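PDB 3SCY: hypothetical bacterial 6-phosphogluconolactonase from Bacteroides fragilis, which is of unproven function but probably hydrolyses 6-phosphogluconolactone to 6-phosphogluconate, as a lactonase of the seven-bladed beta-propeller family. Local coordinates for residues L14-T20 and P354-V360; V49-Y54 and S66-F70; Y226-I231 and Q259-I264; I248-A253 and N293-K298. All coordinates share one frame; numbering follows the deposited sequence.

Contact 1. Residues L14-T20 and P354-V360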
loop_
_atom_site.group_PDB
_atom_site.type_symbol
_atom_site.label_atom_id
_atom_site.label_comp_id
_atom_site.label_asym_id
_atom_site.label_seq_id
_atom_site.Cartn_x
_atom_site.Cartn_y
_atom_site.Cartn_z
ATOM N N LEU A 14 -12.716 -4.738 -14.181
ATOM C CA LEU A 14 -12.144 -3.728 -13.308
ATOM C C LEU A 14 -11.180 -2.842 -14.087
ATOM O O LEU A 14 -10.620 -3.280 -15.093
ATOM C CB LEU A 14 -11.354 -4.433 -12.178
ATOM C CG LEU A 14 -12.088 -5.426 -11.256
ATOM C CD1 LEU A 14 -11.079 -6.332 -10.552
ATOM C CD2 LEU A 14 -12.873 -4.680 -10.185
ATOM N N THR A 15 -10.936 -1.619 -13.606
ATOM C CA THR A 15 -9.885 -0.787 -14.176
ATOM C C THR A 15 -8.726 -0.860 -13.211
ATOM O O THR A 15 -8.897 -0.583 -12.030
ATOM C CB THR A 15 -10.326 0.642 -14.484
ATOM O OG1 THR A 15 -11.400 0.530 -15.401
ATOM C CG2 THR A 15 -9.211 1.448 -15.173
HETATM N N MSE A 16 -7.561 -1.238 -13.707
HETATM C CA MSE A 16 -6.376 -1.398 -12.882
HETATM C C MSE A 16 -5.355 -0.304 -13.205
HETATM O O MSE A 16 -5.051 -0.059 -14.373
HETATM C CB MSE A 16 -5.771 -2.790 -13.099
HETATM C CG MSE A 16 -4.510 -3.023 -12.258
HETATM SE SE MSE A 16 -3.940 -4.859 -12.334
HETATM C CE MSE A 16 -3.280 -4.875 -13.918
ATOM N N LEU A 17 -4.794 0.277 -12.167
ATOM C CA LEU A 17 -3.719 1.255 -12.213
ATOM C C LEU A 17 -2.443 0.546 -11.832
ATOM O O LEU A 17 -2.420 -0.206 -10.847
ATOM C CB LEU A 17 -4.000 2.388 -11.222
ATOM C CG LEU A 17 -5.266 3.228 -11.472
ATOM C CD1 LEU A 17 -5.703 3.942 -10.167
ATOM C CD2 LEU A 17 -4.965 4.359 -12.467
ATOM N N VAL A 18 -1.366 0.789 -12.589
ATOM C CA VAL A 18 -0.077 0.181 -12.301
ATOM C C VAL A 18 0.975 1.265 -12.162
ATOM O O VAL A 18 1.269 1.958 -13.141
ATOM C CB VAL A 18 0.339 -0.834 -13.385
ATOM C CG1 VAL A 18 1.707 -1.452 -13.061
ATOM C CG2 VAL A 18 -0.732 -1.918 -13.548
ATOM N N GLY A 19 1.534 1.372 -10.962
ATOM C CA GLY A 19 2.663 2.256 -10.679
ATOM C C GLY A 19 3.954 1.481 -10.915
ATOM O O GLY A 19 3.997 0.251 -10.782
ATOM N N THR A 20 5.016 2.201 -11.274
ATOM C CA THR A 20 6.326 1.642 -11.613
ATOM C C THR A 20 7.483 2.509 -11.176
ATOM O O THR A 20 7.292 3.641 -10.743
ATOM C CB THR A 20 6.435 1.563 -13.161
ATOM O OG1 THR A 20 6.523 2.893 -13.710
ATOM C CG2 THR A 20 5.282 0.777 -13.820
ATOM N N PRO A 354 6.962 -3.001 -12.435
ATOM C CA PRO A 354 5.694 -2.713 -11.755
ATOM C C PRO A 354 5.850 -2.861 -10.261
ATOM O O PRO A 354 6.450 -3.860 -9.803
ATOM C CB PRO A 354 4.728 -3.755 -12.319
ATOM C CG PRO A 354 5.628 -4.955 -12.640
ATOM C CD PRO A 354 6.930 -4.320 -13.120
ATOM N N VAL A 355 5.340 -1.871 -9.499
ATOM C CA VAL A 355 5.482 -1.897 -8.034
ATOM C C VAL A 355 4.210 -1.459 -7.293
ATOM O O VAL A 355 4.251 -1.367 -6.070
ATOM C CB VAL A 355 6.717 -1.053 -7.558
ATOM C CG1 VAL A 355 8.046 -1.681 -7.999
ATOM C CG2 VAL A 355 6.644 0.400 -8.040
ATOM N N CYS A 356 3.093 -1.169 -7.989
ATOM C CA CYS A 356 1.880 -0.790 -7.271
ATOM C C CYS A 356 0.697 -1.118 -8.117
ATOM O O CYS A 356 0.655 -0.681 -9.253
ATOM C CB CYS A 356 1.884 0.680 -6.886
ATOM S SG CYS A 356 0.444 1.150 -5.891
ATOM N N LEU A 357 -0.253 -1.888 -7.577
ATOM C CA LEU A 357 -1.471 -2.265 -8.258
ATOM C C LEU A 357 -2.654 -1.750 -7.488
ATOM O O LEU A 357 -2.726 -1.943 -6.266
ATOM C CB LEU A 357 -1.587 -3.795 -8.376
ATOM C CG LEU A 357 -0.369 -4.529 -8.959
ATOM C CD1 LEU A 357 -0.611 -6.042 -8.970
ATOM C CD2 LEU A 357 -0.054 -4.043 -10.361
ATOM N N LYS A 358 -3.581 -1.092 -8.186
ATOM C CA LYS A 358 -4.823 -0.632 -7.576
ATOM C C LYS A 358 -5.979 -0.842 -8.507
ATOM O O LYS A 358 -5.783 -0.840 -9.722
ATOM C CB LYS A 358 -4.755 0.873 -7.213
ATOM C CG LYS A 358 -3.745 1.222 -6.115
ATOM C CD LYS A 358 -4.156 0.738 -4.730
ATOM C CE LYS A 358 -3.047 1.014 -3.755
ATOM N NZ LYS A 358 -3.484 0.752 -2.351
ATOM N N PHE A 359 -7.189 -1.050 -7.958
ATOM C CA PHE A 359 -8.386 -1.179 -8.795
ATOM C C PHE A 359 -9.343 -0.043 -8.542
ATOM O O PHE A 359 -9.420 0.473 -7.430
ATOM C CB PHE A 359 -9.156 -2.490 -8.528
ATOM C CG PHE A 359 -8.453 -3.761 -8.944
ATOM C CD1 PHE A 359 -8.044 -3.953 -10.263
ATOM C CD2 PHE A 359 -8.272 -4.809 -8.034
ATOM C CE1 PHE A 359 -7.400 -5.124 -10.646
ATOM C CE2 PHE A 359 -7.649 -5.992 -8.424
ATOM C CZ PHE A 359 -7.233 -6.156 -9.732
ATOM N N VAL A 360 -10.094 0.318 -9.582
ATOM C CA VAL A 360 -11.228 1.244 -9.607
ATOM C C VAL A 360 -12.365 0.387 -10.216
ATOM O O VAL A 360 -12.171 -0.213 -11.289
ATOM C CB VAL A 360 -10.935 2.537 -10.388
ATOM C CG1 VAL A 360 -12.140 3.489 -10.368
ATOM C CG2 VAL A 360 -9.690 3.228 -9.862
#

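Contact 2. Residues V49-Y54 and S66-F70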
loop_
_atom_site.group_PDB
_atom_site.type_symbol
_atom_site.label_atom_id
_atom_site.label_comp_id
_atom_site.label_asym_id
_atom_site.label_seq_id
_atom_site.Cartn_x
_atom_site.Cartn_y
_atom_site.Cartn_z
ATOM N N VAL A 49 4.973 9.928 -16.037
ATOM C CA VAL A 49 5.128 10.356 -14.636
ATOM C C VAL A 49 6.417 9.755 -14.103
ATOM O O VAL A 49 6.625 8.578 -14.313
ATOM C CB VAL A 49 3.937 9.911 -13.728
ATOM C CG1 VAL A 49 3.895 10.737 -12.447
ATOM C CG2 VAL A 49 2.593 9.955 -14.444
ATOM N N ALA A 50 7.239 10.524 -13.392
ATOM C CA ALA A 50 8.491 9.992 -12.861
ATOM C C ALA A 50 8.307 9.258 -11.544
ATOM O O ALA A 50 7.649 9.767 -10.639
ATOM C CB ALA A 50 9.477 11.121 -12.691
ATOM N N ASN A 51 8.864 8.017 -11.463
ATOM C CA ASN A 51 8.833 7.130 -10.294
ATOM C C ASN A 51 7.493 7.167 -9.521
ATOM O O ASN A 51 7.481 7.415 -8.306
ATOM C CB ASN A 51 9.981 7.413 -9.340
ATOM C CG ASN A 51 11.291 6.925 -9.869
ATOM O OD1 ASN A 51 11.347 6.046 -10.723
ATOM N ND2 ASN A 51 12.351 7.625 -9.509
ATOM N N PRO A 52 6.367 6.863 -10.201
ATOM C CA PRO A 52 5.081 6.770 -9.487
ATOM C C PRO A 52 4.974 5.394 -8.792
ATOM O O PRO A 52 4.214 4.509 -9.216
ATOM C CB PRO A 52 4.068 6.945 -10.617
ATOM C CG PRO A 52 4.726 6.302 -11.805
ATOM C CD PRO A 52 6.214 6.529 -11.641
ATOM N N SER A 53 5.825 5.185 -7.760
ATOM C CA SER A 53 5.941 3.854 -7.149
ATOM C C SER A 53 4.754 3.456 -6.263
ATOM O O SER A 53 4.621 2.285 -5.890
ATOM C CB SER A 53 7.232 3.736 -6.366
ATOM O OG SER A 53 7.162 4.628 -5.272
ATOM N N TYR A 54 3.919 4.417 -5.923
ATOM C CA TYR A 54 2.702 4.167 -5.178
ATOM C C TYR A 54 1.683 5.169 -5.642
ATOM O O TYR A 54 2.009 6.335 -5.887
ATOM C CB TYR A 54 2.911 4.236 -3.632
ATOM C CG TYR A 54 1.987 3.283 -2.908
ATOM C CD1 TYR A 54 2.335 1.942 -2.743
ATOM C CD2 TYR A 54 0.712 3.683 -2.507
ATOM C CE1 TYR A 54 1.435 1.019 -2.215
ATOM C CE2 TYR A 54 -0.191 2.764 -1.952
ATOM C CZ TYR A 54 0.182 1.436 -1.813
ATOM O OH TYR A 54 -0.677 0.486 -1.289
ATOM N N SER A 66 -0.442 10.131 -7.075
ATOM C CA SER A 66 0.728 9.269 -7.046
ATOM C C SER A 66 1.877 9.951 -6.372
ATOM O O SER A 66 1.998 11.169 -6.433
ATOM C CB SER A 66 1.133 8.856 -8.462
ATOM O OG SER A 66 1.937 9.827 -9.118
ATOM N N VAL A 67 2.769 9.157 -5.790
ATOM C CA VAL A 67 4.000 9.739 -5.295
ATOM C C VAL A 67 4.888 9.937 -6.529
ATOM O O VAL A 67 4.587 9.404 -7.619
ATOM C CB VAL A 67 4.723 8.866 -4.244
ATOM C CG1 VAL A 67 3.850 8.632 -3.019
ATOM C CG2 VAL A 67 5.221 7.539 -4.856
ATOM N N ASN A 68 5.967 10.719 -6.363
ATOM C CA ASN A 68 7.087 10.833 -7.308
ATOM C C ASN A 68 8.268 10.524 -6.414
ATOM O O ASN A 68 8.701 11.400 -5.655
ATOM C CB ASN A 68 7.144 12.205 -8.000
ATOM C CG ASN A 68 5.888 12.490 -8.790
ATOM O OD1 ASN A 68 5.667 11.939 -9.874
ATOM N ND2 ASN A 68 5.003 13.303 -8.237
ATOM N N GLU A 69 8.704 9.259 -6.401
ATOM C CA GLU A 69 9.693 8.806 -5.433
ATOM C C GLU A 69 11.115 9.145 -5.850
ATOM O O GLU A 69 11.745 8.425 -6.621
ATOM C CB GLU A 69 9.529 7.314 -5.124
ATOM C CG GLU A 69 10.332 6.901 -3.902
ATOM C CD GLU A 69 10.438 5.415 -3.644
ATOM O OE1 GLU A 69 9.666 4.637 -4.246
ATOM O OE2 GLU A 69 11.269 5.032 -2.791
ATOM N N PHE A 70 11.596 10.262 -5.299
ATOM C CA PHE A 70 12.929 10.793 -5.512
ATOM C C PHE A 70 13.576 11.114 -4.191
ATOM O O PHE A 70 12.882 11.516 -3.248
ATOM C CB PHE A 70 12.872 12.035 -6.403
ATOM C CG PHE A 70 12.602 11.641 -7.825
ATOM C CD1 PHE A 70 13.630 11.174 -8.640
ATOM C CD2 PHE A 70 11.316 11.697 -8.347
ATOM C CE1 PHE A 70 13.378 10.793 -9.956
ATOM C CE2 PHE A 70 11.058 11.277 -9.647
ATOM C CZ PHE A 70 12.096 10.846 -10.452
#

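Contact 3. Residues Y226-I231 and Q259-I264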
loop_
_atom_site.group_PDB
_atom_site.type_symbol
_atom_site.label_atom_id
_atom_site.label_comp_id
_atom_site.label_asym_id
_atom_site.label_seq_id
_atom_site.Cartn_x
_atom_site.Cartn_y
_atom_site.Cartn_z
ATOM N N TYR A 226 -3.126 -6.007 10.878
ATOM C CA TYR A 226 -2.016 -6.896 10.549
ATOM C C TYR A 226 -0.899 -6.097 9.945
ATOM O O TYR A 226 -1.135 -5.280 9.050
ATOM C CB TYR A 226 -2.467 -8.011 9.589
ATOM C CG TYR A 226 -3.578 -8.838 10.185
ATOM C CD1 TYR A 226 -3.300 -9.971 10.947
ATOM C CD2 TYR A 226 -4.911 -8.520 9.950
ATOM C CE1 TYR A 226 -4.324 -10.707 11.546
ATOM C CE2 TYR A 226 -5.944 -9.244 10.541
ATOM C CZ TYR A 226 -5.644 -10.348 11.321
ATOM O OH TYR A 226 -6.674 -11.065 11.873
ATOM N N LEU A 227 0.298 -6.296 10.467
ATOM C CA LEU A 227 1.480 -5.598 10.015
ATOM C C LEU A 227 2.490 -6.549 9.410
ATOM O O LEU A 227 2.745 -7.603 9.995
ATOM C CB LEU A 227 2.120 -4.896 11.239
ATOM C CG LEU A 227 3.511 -4.294 11.083
ATOM C CD1 LEU A 227 3.477 -3.041 10.204
ATOM C CD2 LEU A 227 4.123 -3.957 12.468
ATOM N N ILE A 228 3.071 -6.168 8.260
ATOM C CA ILE A 228 4.145 -6.937 7.649
ATOM C C ILE A 228 5.441 -6.191 7.952
ATOM O O ILE A 228 5.537 -4.984 7.679
ATOM C CB ILE A 228 3.962 -7.266 6.135
ATOM C CG1 ILE A 228 5.081 -8.226 5.671
ATOM C CG2 ILE A 228 3.892 -5.989 5.248
ATOM C CD1 ILE A 228 4.886 -8.876 4.351
ATOM N N ASN A 229 6.429 -6.920 8.506
ATOM C CA ASN A 229 7.727 -6.375 8.875
ATOM C C ASN A 229 8.739 -6.758 7.831
ATOM O O ASN A 229 8.973 -7.956 7.615
ATOM C CB ASN A 229 8.116 -6.882 10.252
ATOM C CG ASN A 229 7.232 -6.304 11.321
ATOM O OD1 ASN A 229 7.170 -5.096 11.503
ATOM N ND2 ASN A 229 6.517 -7.155 12.030
ATOM N N GLU A 230 9.337 -5.749 7.174
ATOM C CA GLU A 230 10.280 -5.995 6.087
ATOM C C GLU A 230 11.521 -6.758 6.545
ATOM O O GLU A 230 11.909 -7.728 5.899
ATOM C CB GLU A 230 10.712 -4.684 5.421
ATOM C CG GLU A 230 11.747 -4.875 4.319
ATOM C CD GLU A 230 11.958 -3.669 3.431
ATOM O OE1 GLU A 230 10.967 -2.965 3.129
ATOM O OE2 GLU A 230 13.098 -3.482 2.951
ATOM N N ILE A 231 12.172 -6.292 7.618
ATOM C CA ILE A 231 13.445 -6.867 8.035
ATOM C C ILE A 231 13.259 -8.170 8.800
ATOM O O ILE A 231 13.965 -9.146 8.532
ATOM C CB ILE A 231 14.233 -5.842 8.872
ATOM C CG1 ILE A 231 14.375 -4.495 8.128
ATOM C CG2 ILE A 231 15.630 -6.413 9.243
ATOM C CD1 ILE A 231 14.902 -3.318 9.044
ATOM N N GLN A 259 15.082 -10.932 4.791
ATOM C CA GLN A 259 14.966 -9.555 5.274
ATOM C C GLN A 259 14.443 -8.617 4.156
ATOM O O GLN A 259 14.970 -7.528 3.952
ATOM C CB GLN A 259 16.302 -9.072 5.857
ATOM C CG GLN A 259 16.809 -9.997 6.957
ATOM C CD GLN A 259 18.041 -9.482 7.638
ATOM O OE1 GLN A 259 18.928 -8.881 7.017
ATOM N NE2 GLN A 259 18.114 -9.717 8.935
ATOM N N GLY A 260 13.435 -9.095 3.423
ATOM C CA GLY A 260 12.851 -8.366 2.306
ATOM C C GLY A 260 11.350 -8.521 2.178
ATOM O O GLY A 260 10.829 -8.518 1.062
ATOM N N SER A 261 10.632 -8.623 3.299
ATOM C CA SER A 261 9.173 -8.795 3.195
ATOM C C SER A 261 8.504 -7.525 2.647
ATOM O O SER A 261 9.057 -6.423 2.746
ATOM C CB SER A 261 8.574 -9.246 4.512
ATOM O OG SER A 261 9.037 -10.564 4.783
ATOM N N GLY A 262 7.403 -7.734 1.924
ATOM C CA GLY A 262 6.802 -6.666 1.147
ATOM C C GLY A 262 5.404 -6.217 1.497
ATOM O O GLY A 262 5.221 -5.258 2.259
ATOM N N ASP A 263 4.426 -6.836 0.873
ATOM C CA ASP A 263 3.051 -6.392 1.018
ATOM C C ASP A 263 2.171 -7.402 1.786
ATOM O O ASP A 263 2.575 -8.522 2.062
ATOM C CB ASP A 263 2.478 -6.115 -0.369
ATOM C CG ASP A 263 1.344 -5.105 -0.424
ATOM O OD1 ASP A 263 1.042 -4.468 0.640
ATOM O OD2 ASP A 263 0.784 -4.919 -1.521
ATOM N N ILE A 264 0.994 -6.938 2.181
ATOM C CA ILE A 264 0.090 -7.740 2.997
ATOM C C ILE A 264 -1.353 -7.404 2.656
ATOM O O ILE A 264 -1.730 -6.232 2.546
ATOM C CB ILE A 264 0.392 -7.501 4.521
ATOM C CG1 ILE A 264 -0.388 -8.495 5.403
ATOM C CG2 ILE A 264 0.162 -6.016 4.941
ATOM C CD1 ILE A 264 0.095 -8.484 6.909
HETATM O O HOH W 1 14.614 -5.307 1.611
HETATM O O HOH W 2 13.755 -11.611 7.384
HETATM O O HOH W 3 15.698 -10.679 10.217
#

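Contact 4. Residues I248-A253 and N293-K298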
loop_
_atom_site.group_PDB
_atom_site.type_symbol
_atom_site.label_atom_id
_atom_site.label_comp_id
_atom_site.label_asym_id
_atom_site.label_seq_id
_atom_site.Cartn_x
_atom_site.Cartn_y
_atom_site.Cartn_z
ATOM N N ILE A 248 -1.442 -9.604 19.458
ATOM C CA ILE A 248 -1.993 -10.910 19.862
ATOM C C ILE A 248 -1.147 -12.074 19.351
ATOM O O ILE A 248 -1.229 -13.165 19.920
ATOM C CB ILE A 248 -3.478 -11.121 19.477
ATOM C CG1 ILE A 248 -3.697 -10.951 17.948
ATOM C CG2 ILE A 248 -4.383 -10.162 20.301
ATOM C CD1 ILE A 248 -5.108 -11.234 17.403
ATOM N N GLN A 249 -0.355 -11.855 18.290
ATOM C CA GLN A 249 0.439 -12.902 17.673
ATOM C C GLN A 249 1.500 -12.352 16.757
ATOM O O GLN A 249 1.277 -11.327 16.094
ATOM C CB GLN A 249 -0.491 -13.813 16.855
ATOM C CG GLN A 249 0.078 -15.199 16.537
ATOM C CD GLN A 249 -0.766 -15.933 15.534
ATOM O OE1 GLN A 249 -1.616 -15.358 14.858
ATOM N NE2 GLN A 249 -0.530 -17.227 15.391
ATOM N N THR A 250 2.645 -13.067 16.673
ATOM C CA THR A 250 3.713 -12.823 15.700
ATOM C C THR A 250 3.932 -14.147 14.969
ATOM O O THR A 250 4.135 -15.170 15.631
ATOM C CB THR A 250 5.014 -12.304 16.341
ATOM O OG1 THR A 250 4.801 -11.033 16.939
ATOM C CG2 THR A 250 6.157 -12.182 15.330
ATOM N N VAL A 251 3.903 -14.134 13.619
ATOM C CA VAL A 251 4.149 -15.321 12.787
ATOM C C VAL A 251 5.227 -14.994 11.763
ATOM O O VAL A 251 5.436 -13.840 11.428
ATOM C CB VAL A 251 2.886 -15.904 12.095
ATOM C CG1 VAL A 251 1.860 -16.379 13.115
ATOM C CG2 VAL A 251 2.256 -14.901 11.125
ATOM N N ALA A 252 5.905 -16.020 11.257
ATOM C CA ALA A 252 6.931 -15.845 10.262
ATOM C C ALA A 252 6.347 -15.908 8.872
ATOM O O ALA A 252 5.786 -16.932 8.486
ATOM C CB ALA A 252 7.987 -16.934 10.422
ATOM N N ALA A 253 6.506 -14.826 8.093
ATOM C CA ALA A 253 6.110 -14.830 6.678
ATOM C C ALA A 253 7.284 -15.359 5.889
ATOM O O ALA A 253 7.125 -16.176 4.991
ATOM C CB ALA A 253 5.755 -13.418 6.228
ATOM N N ASN A 293 -10.759 -15.058 16.872
ATOM C CA ASN A 293 -9.679 -14.444 17.639
ATOM C C ASN A 293 -8.653 -13.717 16.758
ATOM O O ASN A 293 -7.728 -13.115 17.307
ATOM C CB ASN A 293 -8.997 -15.458 18.566
ATOM C CG ASN A 293 -8.496 -16.694 17.879
ATOM O OD1 ASN A 293 -7.931 -16.633 16.793
ATOM N ND2 ASN A 293 -8.684 -17.846 18.505
ATOM N N GLY A 294 -8.854 -13.721 15.439
ATOM C CA GLY A 294 -8.011 -12.986 14.482
ATOM C C GLY A 294 -6.597 -13.514 14.290
ATOM O O GLY A 294 -5.804 -12.919 13.553
ATOM N N THR A 295 -6.265 -14.650 14.907
ATOM C CA THR A 295 -4.922 -15.236 14.824
ATOM C C THR A 295 -4.713 -15.971 13.503
ATOM O O THR A 295 -5.675 -16.287 12.789
ATOM C CB THR A 295 -4.662 -16.150 16.034
ATOM O OG1 THR A 295 -5.680 -17.144 16.091
ATOM C CG2 THR A 295 -4.603 -15.370 17.351
ATOM N N LEU A 296 -3.445 -16.274 13.208
ATOM C CA LEU A 296 -3.038 -16.833 11.923
ATOM C C LEU A 296 -2.338 -18.174 12.044
ATOM O O LEU A 296 -1.529 -18.379 12.952
ATOM C CB LEU A 296 -2.061 -15.871 11.220
ATOM C CG LEU A 296 -2.532 -14.418 11.034
ATOM C CD1 LEU A 296 -1.430 -13.560 10.527
ATOM C CD2 LEU A 296 -3.732 -14.331 10.081
ATOM N N THR A 297 -2.585 -19.039 11.062
ATOM C CA THR A 297 -1.881 -20.314 10.933
ATOM C C THR A 297 -1.484 -20.434 9.439
ATOM O O THR A 297 -2.355 -20.310 8.561
ATOM C CB THR A 297 -2.689 -21.488 11.517
ATOM O OG1 THR A 297 -3.967 -21.602 10.893
ATOM C CG2 THR A 297 -2.890 -21.382 13.025
ATOM N N LYS A 298 -0.173 -20.644 9.150
ATOM C CA LYS A 298 0.280 -20.755 7.757
ATOM C C LYS A 298 -0.298 -22.003 7.123
ATOM O O LYS A 298 -0.359 -23.061 7.762
ATOM C CB LYS A 298 1.807 -20.744 7.645
ATOM C CG LYS A 298 2.274 -20.397 6.222
ATOM C CD LYS A 298 3.763 -20.324 6.037
ATOM C CE LYS A 298 4.391 -19.104 6.636
ATOM N NZ LYS A 298 5.874 -19.137 6.476
#

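Contact 1. Residues L14-T20 and P354-V360
L14 lays its CD1 methyl over the centre of the F359 ring, 3.7 Å from the centroid and 5° off the ring normal, a nearly ideal CH-pi contact. The F359 side chain leans toward the other strand because its CG lies anti to its own carbonyl carbon (chi1 -68°). There CB of selenomethionine M16 also touches F359 CE1 at 3.8 Å, and its selenium approaches the ring obliquely in a Met-aromatic contact. Farther along this face V18 puts CG2 3.9 Å from L357 CD2 and CG1 3.9 Å from P354 CB; V18 lies alongside both. L17 and V360 meet on the other face. Antiparallel backbone bonds position all of these, among them L17 N to K358 O, 2.9 Å. Near T20 and P354 a classic beta bulge sets V355 and C356 opposite G19, whose O receives V355 N at 2.8 Å and C356 N more weakly. This is the propeller's "Velcro" closure: the C-terminal strand becomes the innermost strand of a blade begun by the N terminus. Strand 28-35 flanks 14-20 on its other side, L321 of strand 319-324 packs against M16, L357 and F359, and F82 of strand 76-83 packs against T15, L17 and V360.

Contact 2. Residues V49-Y54 and S66-F70
N51, S53 and Y54, in the linker from the outer strand of one propeller blade to the inner strand of the next, grip V67 near the end of strand 63-68 and E69 just beyond it. P52 is the centre of an inverse gamma turn, closed by a weak bond from S53 N to N51 O. The same N51 O takes E69 N at 2.9 Å, almost straight (174°), and farther on Y54 O receives V67 N at 2.9 Å. Between these two anchors P52 CA directs its hydrogen at V67 O. Proline suits the tight turn because its ring already restricts phi, and asparagine tolerates the left-handed backbone of N51 well. Serine brings a short hydroxyl close to the chain: with OG between the backbone N and the carbonyl carbon (chi1 66°), S53 gives its proton to E69 OE1 at 2.7 Å, on the anti side and somewhat out of the carboxylate plane. Y21 OH also bonds E69 OE1, fixing the extended glutamate, which lies about 3 Å from a bound molecule of unknown identity, probably from the crystallisation liquor. The N51 amide crosses above F70, where ND2 sits 3.3 Å over the ring plane, offset toward the rim, and bonds E69 O at 3.1 Å, while A50 CB meets the edge of the same ring, 3.4 Å from F70 CE2.

Contact 3. Residues Y226-I231 and Q259-I264
E230 runs its side chain alongside the backbone of S261. Its CB stands 3.6 Å from S261 O and its CG 3.5 Å from the same oxygen, for the chain leaves with CG anti to the backbone N (chi1 177°) and stays extended. At the tip, OE1 forms salt bridges with R214 and R278, and OE2 pairs with R151. Water 1 links E230 OE2 to Q259 O. A glutamate suits this place, since its two oxygens can serve three arginines; a bound molecule of unknown identity, probably from the crystallisation liquor, lies about 5 Å away and may mark a pocket. The contact joins adjacent blades of the propeller: strand 224-229 is second in its blade, and 261-266 is the innermost strand of the next. The one direct hydrogen bond between the segments runs from S261 N to E230 O, just beyond strand 224-229, 3.0 Å long and on a lone pair. Within the strands, beta-branched I264 uses its longer arm, placing CD1 3.7 Å from Y226 CB, while its other branch packs on I228. Water 2 accepts from Q259 N at 3.0 Å and water 3 from Q259 NE2, both beside I231 O.

Contact 4. Residues I248-A253 and N293-K298
Strands 248-252 and 296-298 run nearly parallel, 14° apart, but their axes come no closer than 8.2 Å, so side chains, not backbone hydrogen bonds, span the gap. The Q249 amide uses both ends: OE1 receives L296 N at 2.6 Å, on a lone pair, and NE2 donates to L296 O at 2.9 Å. Glutamine is apt: its amide matches the N-H and C=O of one residue. Its reach comes from an extended chain with CG anti to the backbone N (chi1 -160°). Next along the strands V251 and L296 cross at about a right angle, CG2 of the valine 4.0 Å from CD1 of the leucine. I248 CD1 rests against N293 O, 3.2 Å away, at the Asx turn in which N293 OD1 accepts T295 N; the positive phi of G294 favours glycine. At the other end K298 bends at chi3 and donates from NZ to A252 O, 3.0 Å away, while touching a crystal neighbour. A classic beta bulge sets I248 and Q249 opposite A237 of strand 234-241. These are the outer strands of adjacent propeller blades: V251 packs on V235 of its own blade and F287 of the next, and L296 reaches inward to Y226 of strand 224-229.

In the fold
From the N terminus, strand 13-20 waits for its inner partner until the very end of the chain, so contact 1 closes a ring that encloses all the others. Contact 2 follows soon after and ties the linker leaving this closing blade to the following blade; it touches contact 1 directly, Y54 OH lying 3.0 Å from K358 NZ. Later in the chain, and in series with contact 2, come contacts 3 and 4, whose segments alternate and therefore cross. Both join the same two successive blades, contact 3 near the central channel and contact 4 at the outer strands, with Y226 OH 2.6 Å from G294 O between them. Contacts 1 and 3 lie on opposite sides of the chain's centre.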